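Local atomic coordinates of GTPase-activating protein GYP1 (Saccharomyces cerevisiae, PDB entry 1FKM), a protein that stimulates GTP hydrolysis by Ypt/Rab-type GTPases, chiefly YPT1 and YPT7, supplying an arginine and a glutamine finger in trans through its TBC domain. Residues 39-44 / 48-53; 115-120 / 135-140; 144-149 / 155-160. All blocks are in the same frame, centred on the assembly; numbering follows the deposited sequence.

Contact 1: 39-44 / 48-53; sequences RPVVWK and GYLPVN
A Schellman motif closes helix 39-46 of the TBC domain, and Lys44 and Tyr49 meet across it as the chain turns off toward helix 57-74. Gly48 takes a positive phi (86°); at its backbone angles a CB would press on the preceding carbonyl O, so glycine suits the position. The turn brings two amides to one acceptor. Tyr49 N donates to Lys44 O at 2.9 Å, close to the line of the carbonyl bond, whereas Leu50 N reaches the same Lys44 O at 3.0 Å from well above the carbonyl plane. The two side chains at the turn then run the same way. Tyr49 has CG anti to its backbone N (chi1 175°), which lays its ring beside the extended lysine chain, and Lys44 CG meets the ring edge at CD2, 4.1 Å away. Leu50 packs its CB on Lys44 CB at 3.9 Å, and its CD2 reaches across to Val41 CG1 at 4.2 Å, one turn back on the helix. Both polar ends converge on Asp177 of helix 168-186, which takes a salt bridge from Lys44 NZ and a hydrogen bond from Tyr49 OH. A long aliphatic chain ending in an ammonium group and a ring ending in a hydroxyl thus combine apolar contact along their length with a shared carboxylate at their ends, and the carboxylate of Asp177 probably favours the charged form of Lys44.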
loop_
_atom_site.group_PDB
_atom_site.type_symbol
_atom_site.label_atom_id
_atom_site.label_comp_id
_atom_site.label_asym_id
_atom_site.label_seq_id
_atom_site.Cartn_x
_atom_site.Cartn_y
_atom_site.Cartn_z
ATOM N N ARG A 39 6.734 -10.603 -7.505
ATOM C CA ARG A 39 6.430 -9.465 -6.643
ATOM C C ARG A 39 7.256 -9.295 -5.372
ATOM O O ARG A 39 7.726 -8.194 -5.091
ATOM C CB ARG A 39 4.941 -9.431 -6.286
ATOM C CG ARG A 39 4.074 -8.911 -7.415
ATOM C CD ARG A 39 2.727 -8.402 -6.908
ATOM N NE ARG A 39 1.942 -7.822 -7.992
ATOM C CZ ARG A 39 0.948 -8.441 -8.620
ATOM N NH1 ARG A 39 0.599 -9.676 -8.276
ATOM N NH2 ARG A 39 0.302 -7.823 -9.598
ATOM N N PRO A 40 7.436 -10.361 -4.579
ATOM C CA PRO A 40 8.225 -10.197 -3.355
ATOM C C PRO A 40 9.561 -9.498 -3.602
ATOM O O PRO A 40 9.833 -8.439 -3.033
ATOM C CB PRO A 40 8.399 -11.632 -2.867
ATOM C CG PRO A 40 7.101 -12.267 -3.288
ATOM C CD PRO A 40 6.945 -11.746 -4.699
ATOM N N VAL A 41 10.381 -10.088 -4.464
ATOM C CA VAL A 41 11.688 -9.518 -4.773
ATOM C C VAL A 41 11.616 -8.138 -5.425
ATOM O O VAL A 41 12.290 -7.204 -4.986
ATOM C CB VAL A 41 12.493 -10.454 -5.691
ATOM C CG1 VAL A 41 13.752 -9.753 -6.182
ATOM C CG2 VAL A 41 12.872 -11.714 -4.926
ATOM N N VAL A 42 10.792 -8.004 -6.458
ATOM C CA VAL A 42 10.684 -6.735 -7.170
ATOM C C VAL A 42 10.165 -5.595 -6.307
ATOM O O VAL A 42 10.662 -4.478 -6.405
ATOM C CB VAL A 42 9.807 -6.878 -8.440
ATOM C CG1 VAL A 42 9.705 -5.534 -9.160
ATOM C CG2 VAL A 42 10.425 -7.919 -9.374
ATOM N N TRP A 43 9.168 -5.859 -5.463
ATOM C CA TRP A 43 8.659 -4.808 -4.590
ATOM C C TRP A 43 9.760 -4.331 -3.633
ATOM O O TRP A 43 9.901 -3.134 -3.382
ATOM C CB TRP A 43 7.461 -5.311 -3.782
ATOM C CG TRP A 43 6.150 -5.200 -4.496
ATOM C CD1 TRP A 43 5.938 -5.232 -5.854
ATOM C CD2 TRP A 43 4.855 -5.100 -3.889
ATOM N NE1 TRP A 43 4.584 -5.162 -6.121
ATOM C CE2 TRP A 43 3.901 -5.081 -4.934
ATOM C CE3 TRP A 43 4.409 -5.027 -2.561
ATOM C CZ2 TRP A 43 2.529 -4.993 -4.693
ATOM C CZ3 TRP A 43 3.035 -4.940 -2.320
ATOM C CH2 TRP A 43 2.117 -4.923 -3.380
ATOM N N LYS A 44 10.535 -5.265 -3.096
ATOM C CA LYS A 44 11.608 -4.899 -2.172
ATOM C C LYS A 44 12.694 -4.094 -2.880
ATOM O O LYS A 44 13.278 -3.181 -2.294
ATOM C CB LYS A 44 12.195 -6.149 -1.523
ATOM C CG LYS A 44 11.186 -6.886 -0.640
ATOM C CD LYS A 44 11.757 -8.177 -0.070
ATOM C CE LYS A 44 10.661 -9.010 0.603
ATOM N NZ LYS A 44 11.167 -10.334 1.067
ATOM N N GLY A 48 13.351 0.348 -2.434
ATOM C CA GLY A 48 14.654 0.692 -1.887
ATOM C C GLY A 48 15.081 -0.082 -0.655
ATOM O O GLY A 48 15.898 0.396 0.133
ATOM N N TYR A 49 14.535 -1.279 -0.478
ATOM C CA TYR A 49 14.883 -2.093 0.674
ATOM C C TYR A 49 16.006 -3.040 0.282
ATOM O O TYR A 49 17.117 -2.949 0.798
ATOM C CB TYR A 49 13.655 -2.877 1.155
ATOM C CG TYR A 49 13.927 -3.845 2.288
ATOM C CD1 TYR A 49 14.494 -3.414 3.486
ATOM C CD2 TYR A 49 13.561 -5.190 2.178
ATOM C CE1 TYR A 49 14.683 -4.301 4.554
ATOM C CE2 TYR A 49 13.743 -6.079 3.235
ATOM C CZ TYR A 49 14.300 -5.628 4.417
ATOM O OH TYR A 49 14.444 -6.507 5.466
ATOM N N LEU A 50 15.717 -3.943 -0.644
ATOM C CA LEU A 50 16.713 -4.895 -1.107
ATOM C C LEU A 50 17.725 -4.180 -2.006
ATOM O O LEU A 50 17.349 -3.476 -2.943
ATOM C CB LEU A 50 16.030 -6.021 -1.884
ATOM C CG LEU A 50 16.828 -7.295 -2.165
ATOM C CD1 LEU A 50 17.170 -8.003 -0.847
ATOM C CD2 LEU A 50 16.004 -8.210 -3.044
ATOM N N PRO A 51 19.030 -4.334 -1.719
ATOM C CA PRO A 51 20.030 -3.669 -2.562
ATOM C C PRO A 51 20.086 -4.269 -3.967
ATOM O O PRO A 51 19.904 -5.471 -4.140
ATOM C CB PRO A 51 21.334 -3.860 -1.776
ATOM C CG PRO A 51 21.094 -5.113 -0.992
ATOM C CD PRO A 51 19.657 -4.971 -0.547
ATOM N N VAL A 52 20.325 -3.431 -4.972
ATOM C CA VAL A 52 20.394 -3.923 -6.345
ATOM C C VAL A 52 21.636 -4.778 -6.596
ATOM O O VAL A 52 21.649 -5.601 -7.508
ATOM C CB VAL A 52 20.345 -2.765 -7.365
ATOM C CG1 VAL A 52 18.972 -2.102 -7.311
ATOM C CG2 VAL A 52 21.451 -1.748 -7.073
ATOM N N ASN A 53 22.679 -4.584 -5.793
ATOM C CA ASN A 53 23.893 -5.389 -5.929
ATOM C C ASN A 53 23.597 -6.703 -5.212
ATOM O O ASN A 53 23.580 -6.749 -3.984
ATOM C CB ASN A 53 25.079 -4.700 -5.254
ATOM C CG ASN A 53 26.387 -5.439 -5.480
ATOM O OD1 ASN A 53 26.405 -6.661 -5.632
ATOM N ND2 ASN A 53 27.493 -4.698 -5.487
#

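Contact 2: 115-120 / 135-140; sequences RILYLW and DLVTPF
Ile116 and Leu117, successive residues of helix 107-123, meet Val137 of helix 133-145 in an entirely apolar contact with no hydrogen bond across it. The valine divides its two methyls between them. Its CG2 meets Ile116 CG2 at 3.9 Å, methyl against methyl, while its CG1 faces Leu117 CD2 at 4.2 Å. In both pairs the side chains approach at a slant. Val137 CG1 lies between the backbone N and the carbonyl carbon (chi1 70°), leaving CG2 anti to the N; this rotation turns one branch to each partner. Ile116 uses its gamma methyl, CG2, which stands anti to the backbone N. Leu117 starts out more obliquely, but its extended chain carries CD2 nearer to the valine. With Leu117 CA 8.1 Å from Val137 CA, a small beta-branched valine suits the place, since it meets the longer Ile116 and Leu117 side chains without adding bulk. The side chain of Leu117 is about 9 Å from that of the glutamine finger, Gln131.

Within helix 133-145, at its kink, the hydrogen bonds are local. Pro139 has no amide hydrogen to give, and Thr138 N bonds to Asp135 O at 3.1 Å instead of to the turn before. Thr138 OG1 donates to the same Asp135 O at 2.7 Å, in the carbonyl plane, so one oxygen takes two donors from a single residue and the threonine ties up the carbonyl at the bend.

Three further helices pack around this contact: Tyr68 of helix 57-74 lies on Ile116, Thr178 of helix 168-186 touches Val137, and helix 247-261 lies against Pro139.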
loop_
_atom_site.group_PDB
_atom_site.type_symbol
_atom_site.label_atom_id
_atom_site.label_comp_id
_atom_site.label_asym_id
_atom_site.label_seq_id
_atom_site.Cartn_x
_atom_site.Cartn_y
_atom_site.Cartn_z
ATOM N N ARG A 115 3.008 -6.541 16.261
ATOM C CA ARG A 115 4.419 -6.225 16.492
ATOM C C ARG A 115 4.965 -5.231 15.469
ATOM O O ARG A 115 5.687 -4.291 15.819
ATOM C CB ARG A 115 5.266 -7.502 16.464
ATOM C CG ARG A 115 5.003 -8.461 17.621
ATOM C CD ARG A 115 6.019 -9.597 17.640
ATOM N NE ARG A 115 5.765 -10.620 16.629
ATOM C CZ ARG A 115 4.996 -11.691 16.819
ATOM N NH1 ARG A 115 4.396 -11.882 17.989
ATOM N NH2 ARG A 115 4.835 -12.583 15.846
ATOM N N ILE A 116 4.631 -5.445 14.202
ATOM C CA ILE A 116 5.089 -4.551 13.141
ATOM C C ILE A 116 4.613 -3.120 13.369
ATOM O O ILE A 116 5.405 -2.173 13.327
ATOM C CB ILE A 116 4.581 -5.028 11.759
ATOM C CG1 ILE A 116 5.235 -6.367 11.402
ATOM C CG2 ILE A 116 4.890 -3.975 10.704
ATOM C CD1 ILE A 116 4.623 -7.056 10.174
ATOM N N LEU A 117 3.318 -2.960 13.613
ATOM C CA LEU A 117 2.761 -1.632 13.815
ATOM C C LEU A 117 3.243 -0.996 15.104
ATOM O O LEU A 117 3.456 0.215 15.161
ATOM C CB LEU A 117 1.234 -1.691 13.810
ATOM C CG LEU A 117 0.633 -2.134 12.472
ATOM C CD1 LEU A 117 -0.883 -2.223 12.597
ATOM C CD2 LEU A 117 1.019 -1.149 11.382
ATOM N N TYR A 118 3.417 -1.816 16.135
ATOM C CA TYR A 118 3.876 -1.306 17.420
ATOM C C TYR A 118 5.275 -0.720 17.273
ATOM O O TYR A 118 5.544 0.391 17.739
ATOM C CB TYR A 118 3.891 -2.428 18.460
ATOM C CG TYR A 118 4.405 -1.995 19.812
ATOM C CD1 TYR A 118 3.702 -1.072 20.587
ATOM C CD2 TYR A 118 5.607 -2.498 20.312
ATOM C CE1 TYR A 118 4.183 -0.657 21.833
ATOM C CE2 TYR A 118 6.100 -2.090 21.553
ATOM C CZ TYR A 118 5.384 -1.170 22.308
ATOM O OH TYR A 118 5.884 -0.751 23.524
ATOM N N LEU A 119 6.167 -1.465 16.625
ATOM C CA LEU A 119 7.537 -0.995 16.442
ATOM C C LEU A 119 7.585 0.295 15.636
ATOM O O LEU A 119 8.339 1.214 15.965
ATOM C CB LEU A 119 8.394 -2.065 15.759
ATOM C CG LEU A 119 9.870 -1.673 15.595
ATOM C CD1 LEU A 119 10.477 -1.351 16.963
ATOM C CD2 LEU A 119 10.633 -2.803 14.919
ATOM N N TRP A 120 6.786 0.376 14.573
ATOM C CA TRP A 120 6.773 1.592 13.765
ATOM C C TRP A 120 6.255 2.759 14.604
ATOM O O TRP A 120 6.801 3.870 14.555
ATOM C CB TRP A 120 5.880 1.427 12.531
ATOM C CG TRP A 120 5.920 2.639 11.631
ATOM C CD1 TRP A 120 6.775 2.859 10.590
ATOM C CD2 TRP A 120 5.114 3.818 11.745
ATOM N NE1 TRP A 120 6.552 4.105 10.049
ATOM C CE2 TRP A 120 5.540 4.715 10.741
ATOM C CE3 TRP A 120 4.076 4.208 12.604
ATOM C CZ2 TRP A 120 4.964 5.979 10.570
ATOM C CZ3 TRP A 120 3.506 5.463 12.434
ATOM C CH2 TRP A 120 3.952 6.334 11.426
ATOM N N ASP A 135 -4.038 -0.482 7.556
ATOM C CA ASP A 135 -4.450 -0.909 6.226
ATOM C C ASP A 135 -3.232 -0.973 5.309
ATOM O O ASP A 135 -3.036 -1.955 4.590
ATOM C CB ASP A 135 -5.464 0.074 5.626
ATOM C CG ASP A 135 -6.771 0.103 6.388
ATOM O OD1 ASP A 135 -7.437 -0.951 6.477
ATOM O OD2 ASP A 135 -7.131 1.186 6.893
ATOM N N LEU A 136 -2.412 0.077 5.348
ATOM C CA LEU A 136 -1.234 0.167 4.483
ATOM C C LEU A 136 -0.205 -0.935 4.622
ATOM O O LEU A 136 0.510 -1.237 3.671
ATOM C CB LEU A 136 -0.529 1.515 4.675
ATOM C CG LEU A 136 -1.305 2.747 4.215
ATOM C CD1 LEU A 136 -0.442 3.989 4.406
ATOM C CD2 LEU A 136 -1.697 2.594 2.756
ATOM N N VAL A 137 -0.112 -1.529 5.804
ATOM C CA VAL A 137 0.858 -2.590 6.021
ATOM C C VAL A 137 0.452 -3.912 5.355
ATOM O O VAL A 137 1.318 -4.703 4.974
ATOM C CB VAL A 137 1.073 -2.849 7.548
ATOM C CG1 VAL A 137 -0.171 -3.494 8.158
ATOM C CG2 VAL A 137 2.299 -3.737 7.767
ATOM N N THR A 138 -0.852 -4.130 5.171
ATOM C CA THR A 138 -1.325 -5.406 4.624
ATOM C C THR A 138 -0.920 -5.836 3.210
ATOM O O THR A 138 -0.641 -7.024 2.993
ATOM C CB THR A 138 -2.870 -5.560 4.826
ATOM O OG1 THR A 138 -3.583 -4.560 4.089
ATOM C CG2 THR A 138 -3.204 -5.400 6.304
ATOM N N PRO A 139 -0.877 -4.907 2.232
ATOM C CA PRO A 139 -0.472 -5.346 0.888
ATOM C C PRO A 139 0.961 -5.885 0.900
ATOM O O PRO A 139 1.287 -6.833 0.179
ATOM C CB PRO A 139 -0.604 -4.075 0.045
ATOM C CG PRO A 139 -1.740 -3.347 0.734
ATOM C CD PRO A 139 -1.384 -3.524 2.199
ATOM N N PHE A 140 1.815 -5.271 1.718
ATOM C CA PHE A 140 3.206 -5.707 1.849
ATOM C C PHE A 140 3.247 -7.071 2.524
ATOM O O PHE A 140 3.909 -7.989 2.045
ATOM C CB PHE A 140 4.007 -4.735 2.725
ATOM C CG PHE A 140 4.425 -3.476 2.025
ATOM C CD1 PHE A 140 5.120 -3.529 0.823
ATOM C CD2 PHE A 140 4.141 -2.233 2.582
ATOM C CE1 PHE A 140 5.527 -2.364 0.184
ATOM C CE2 PHE A 140 4.545 -1.061 1.949
ATOM C CZ PHE A 140 5.239 -1.125 0.751
#

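Contact 3: 144-149 / 155-160; sequences FLTEYL and DDVEIK
Val157 points its side chain into a group formed by Leu145, Thr146 and Leu149, near the C-terminal end of helix 133-145. Its CG2 meets Leu145 CB at 3.9 Å, with the two side chains slanted across one another. Thr146 approaches obliquely too, by its methyl: CG2 sits 3.9 Å from Val157 CB and touches both valine branches. The threonine rotation (chi1 65°) sends OG1 elsewhere, to a hydrogen bond with Thr143 O, so its polar and apolar halves are both used. Leu149 instead crosses the valine at about a right angle, bringing CD1 to 3.9 Å from Val157 CA, over the base of that side chain. Its other methyl, CD2, rests more loosely against Lys160 CD at 4.5 Å, where the lysine's extended aliphatic portion suits the edge of the group. A short, beta-branched valine fits here because its two methyls lie close to the backbone and can meet several neighbours together. Tyr165 touches Leu145 and Leu149 as well. The arrangement is that of an irregular connection folding back on the helix it leaves, here between helices 133-145 and 168-186 of the all-helical TBC domain.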
loop_
_atom_site.group_PDB
_atom_site.type_symbol
_atom_site.label_atom_id
_atom_site.label_comp_id
_atom_site.label_asym_id
_atom_site.label_seq_id
_atom_site.Cartn_x
_atom_site.Cartn_y
_atom_site.Cartn_z
ATOM N N PHE A 144 4.526 -10.327 0.573
ATOM C CA PHE A 144 5.763 -10.948 1.031
ATOM C C PHE A 144 5.517 -12.374 1.521
ATOM O O PHE A 144 6.406 -13.221 1.465
ATOM C CB PHE A 144 6.395 -10.097 2.130
ATOM C CG PHE A 144 6.891 -8.769 1.643
ATOM C CD1 PHE A 144 6.906 -8.475 0.280
ATOM C CD2 PHE A 144 7.342 -7.805 2.540
ATOM C CE1 PHE A 144 7.359 -7.239 -0.183
ATOM C CE2 PHE A 144 7.795 -6.573 2.088
ATOM C CZ PHE A 144 7.802 -6.287 0.724
ATOM N N LEU A 145 4.302 -12.635 1.994
ATOM C CA LEU A 145 3.930 -13.966 2.467
ATOM C C LEU A 145 3.952 -14.969 1.318
ATOM O O LEU A 145 4.281 -16.129 1.525
ATOM C CB LEU A 145 2.509 -13.962 3.043
ATOM C CG LEU A 145 2.223 -14.097 4.537
ATOM C CD1 LEU A 145 0.708 -14.156 4.729
ATOM C CD2 LEU A 145 2.872 -15.356 5.104
ATOM N N THR A 146 3.595 -14.528 0.111
ATOM C CA THR A 146 3.540 -15.443 -1.028
ATOM C C THR A 146 4.874 -16.085 -1.363
ATOM O O THR A 146 4.912 -17.148 -1.970
ATOM C CB THR A 146 2.973 -14.767 -2.317
ATOM O OG1 THR A 146 3.858 -13.735 -2.772
ATOM C CG2 THR A 146 1.594 -14.174 -2.041
ATOM N N GLU A 147 5.966 -15.443 -0.969
ATOM C CA GLU A 147 7.290 -15.988 -1.245
ATOM C C GLU A 147 7.537 -17.289 -0.477
ATOM O O GLU A 147 8.421 -18.061 -0.835
ATOM C CB GLU A 147 8.369 -14.973 -0.866
ATOM C CG GLU A 147 9.723 -15.278 -1.478
ATOM C CD GLU A 147 10.761 -14.220 -1.164
ATOM O OE1 GLU A 147 10.694 -13.611 -0.076
ATOM O OE2 GLU A 147 11.655 -14.005 -2.007
ATOM N N TYR A 148 6.761 -17.526 0.577
ATOM C CA TYR A 148 6.925 -18.733 1.399
ATOM C C TYR A 148 6.012 -19.891 1.001
ATOM O O TYR A 148 6.054 -20.964 1.611
ATOM C CB TYR A 148 6.703 -18.390 2.875
ATOM C CG TYR A 148 7.747 -17.451 3.426
ATOM C CD1 TYR A 148 8.940 -17.939 3.967
ATOM C CD2 TYR A 148 7.565 -16.073 3.371
ATOM C CE1 TYR A 148 9.922 -17.074 4.440
ATOM C CE2 TYR A 148 8.544 -15.200 3.839
ATOM C CZ TYR A 148 9.716 -15.706 4.371
ATOM O OH TYR A 148 10.682 -14.842 4.826
ATOM N N LEU A 149 5.184 -19.664 -0.011
ATOM C CA LEU A 149 4.262 -20.678 -0.510
ATOM C C LEU A 149 4.766 -21.190 -1.848
ATOM O O LEU A 149 5.537 -20.510 -2.525
ATOM C CB LEU A 149 2.874 -20.074 -0.744
ATOM C CG LEU A 149 1.946 -19.782 0.431
ATOM C CD1 LEU A 149 0.754 -18.975 -0.052
ATOM C CD2 LEU A 149 1.495 -21.093 1.047
ATOM N N ASP A 155 -2.230 -18.083 -5.141
ATOM C CA ASP A 155 -3.604 -17.596 -5.180
ATOM C C ASP A 155 -4.395 -17.907 -3.911
ATOM O O ASP A 155 -5.495 -17.389 -3.718
ATOM C CB ASP A 155 -4.337 -18.179 -6.392
ATOM C CG ASP A 155 -3.761 -17.694 -7.709
ATOM O OD1 ASP A 155 -2.817 -16.876 -7.683
ATOM O OD2 ASP A 155 -4.256 -18.128 -8.772
ATOM N N ASP A 156 -3.839 -18.738 -3.039
ATOM C CA ASP A 156 -4.540 -19.088 -1.808
ATOM C C ASP A 156 -3.913 -18.476 -0.561
ATOM O O ASP A 156 -4.153 -18.934 0.561
ATOM C CB ASP A 156 -4.607 -20.609 -1.665
ATOM C CG ASP A 156 -5.355 -21.265 -2.814
ATOM O OD1 ASP A 156 -6.542 -20.928 -3.022
ATOM O OD2 ASP A 156 -4.756 -22.113 -3.509
ATOM N N VAL A 157 -3.120 -17.430 -0.751
ATOM C CA VAL A 157 -2.460 -16.787 0.374
ATOM C C VAL A 157 -3.445 -16.146 1.352
ATOM O O VAL A 157 -3.151 -16.022 2.541
ATOM C CB VAL A 157 -1.450 -15.717 -0.116
ATOM C CG1 VAL A 157 -2.192 -14.543 -0.761
ATOM C CG2 VAL A 157 -0.582 -15.249 1.042
ATOM N N GLU A 158 -4.618 -15.754 0.868
ATOM C CA GLU A 158 -5.589 -15.108 1.744
ATOM C C GLU A 158 -6.428 -16.045 2.610
ATOM O O GLU A 158 -7.181 -15.584 3.466
ATOM C CB GLU A 158 -6.525 -14.208 0.930
ATOM C CG GLU A 158 -5.806 -13.164 0.087
ATOM C CD GLU A 158 -6.720 -12.022 -0.333
ATOM O OE1 GLU A 158 -7.937 -12.259 -0.475
ATOM O OE2 GLU A 158 -6.220 -10.890 -0.531
ATOM N N ILE A 159 -6.302 -17.353 2.405
ATOM C CA ILE A 159 -7.094 -18.293 3.193
ATOM C C ILE A 159 -6.289 -19.303 4.008
ATOM O O ILE A 159 -6.863 -20.164 4.676
ATOM C CB ILE A 159 -8.085 -19.068 2.293
ATOM C CG1 ILE A 159 -7.322 -19.835 1.214
ATOM C CG2 ILE A 159 -9.076 -18.100 1.654
ATOM C CD1 ILE A 159 -8.200 -20.721 0.360
ATOM N N LYS A 160 -4.965 -19.196 3.974
ATOM C CA LYS A 160 -4.127 -20.130 4.717
ATOM C C LYS A 160 -3.385 -19.487 5.887
ATOM O O LYS A 160 -2.866 -18.378 5.768
ATOM C CB LYS A 160 -3.124 -20.795 3.769
ATOM C CG LYS A 160 -3.795 -21.548 2.631
ATOM C CD LYS A 160 -2.796 -22.217 1.705
ATOM C CE LYS A 160 -3.527 -22.978 0.605
ATOM N NZ LYS A 160 -2.603 -23.659 -0.345
#

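Overall arrangement
The three contacts follow one another along the chain, each closing before the next opens, and all belong to the Rab-GAP TBC domain. Their centres are 17 to 18 Å apart. Contacts 2 and 3 share helix 133-145, contact 2 using residues 135-140 and contact 3 its last residues. Contact 1 joins them from helix 39-46: Trp43 packs against Pro139 and Phe140 of contact 2, while Pro40 packs on Thr146 and Glu147 of contact 3, and Lys44 on Phe144. Helix 133-145 thus links all three within the helical domain. Contact 2 lies nearest the catalytic fingers, Arg96 and Gln131; contacts 1 and 3 lie away from them.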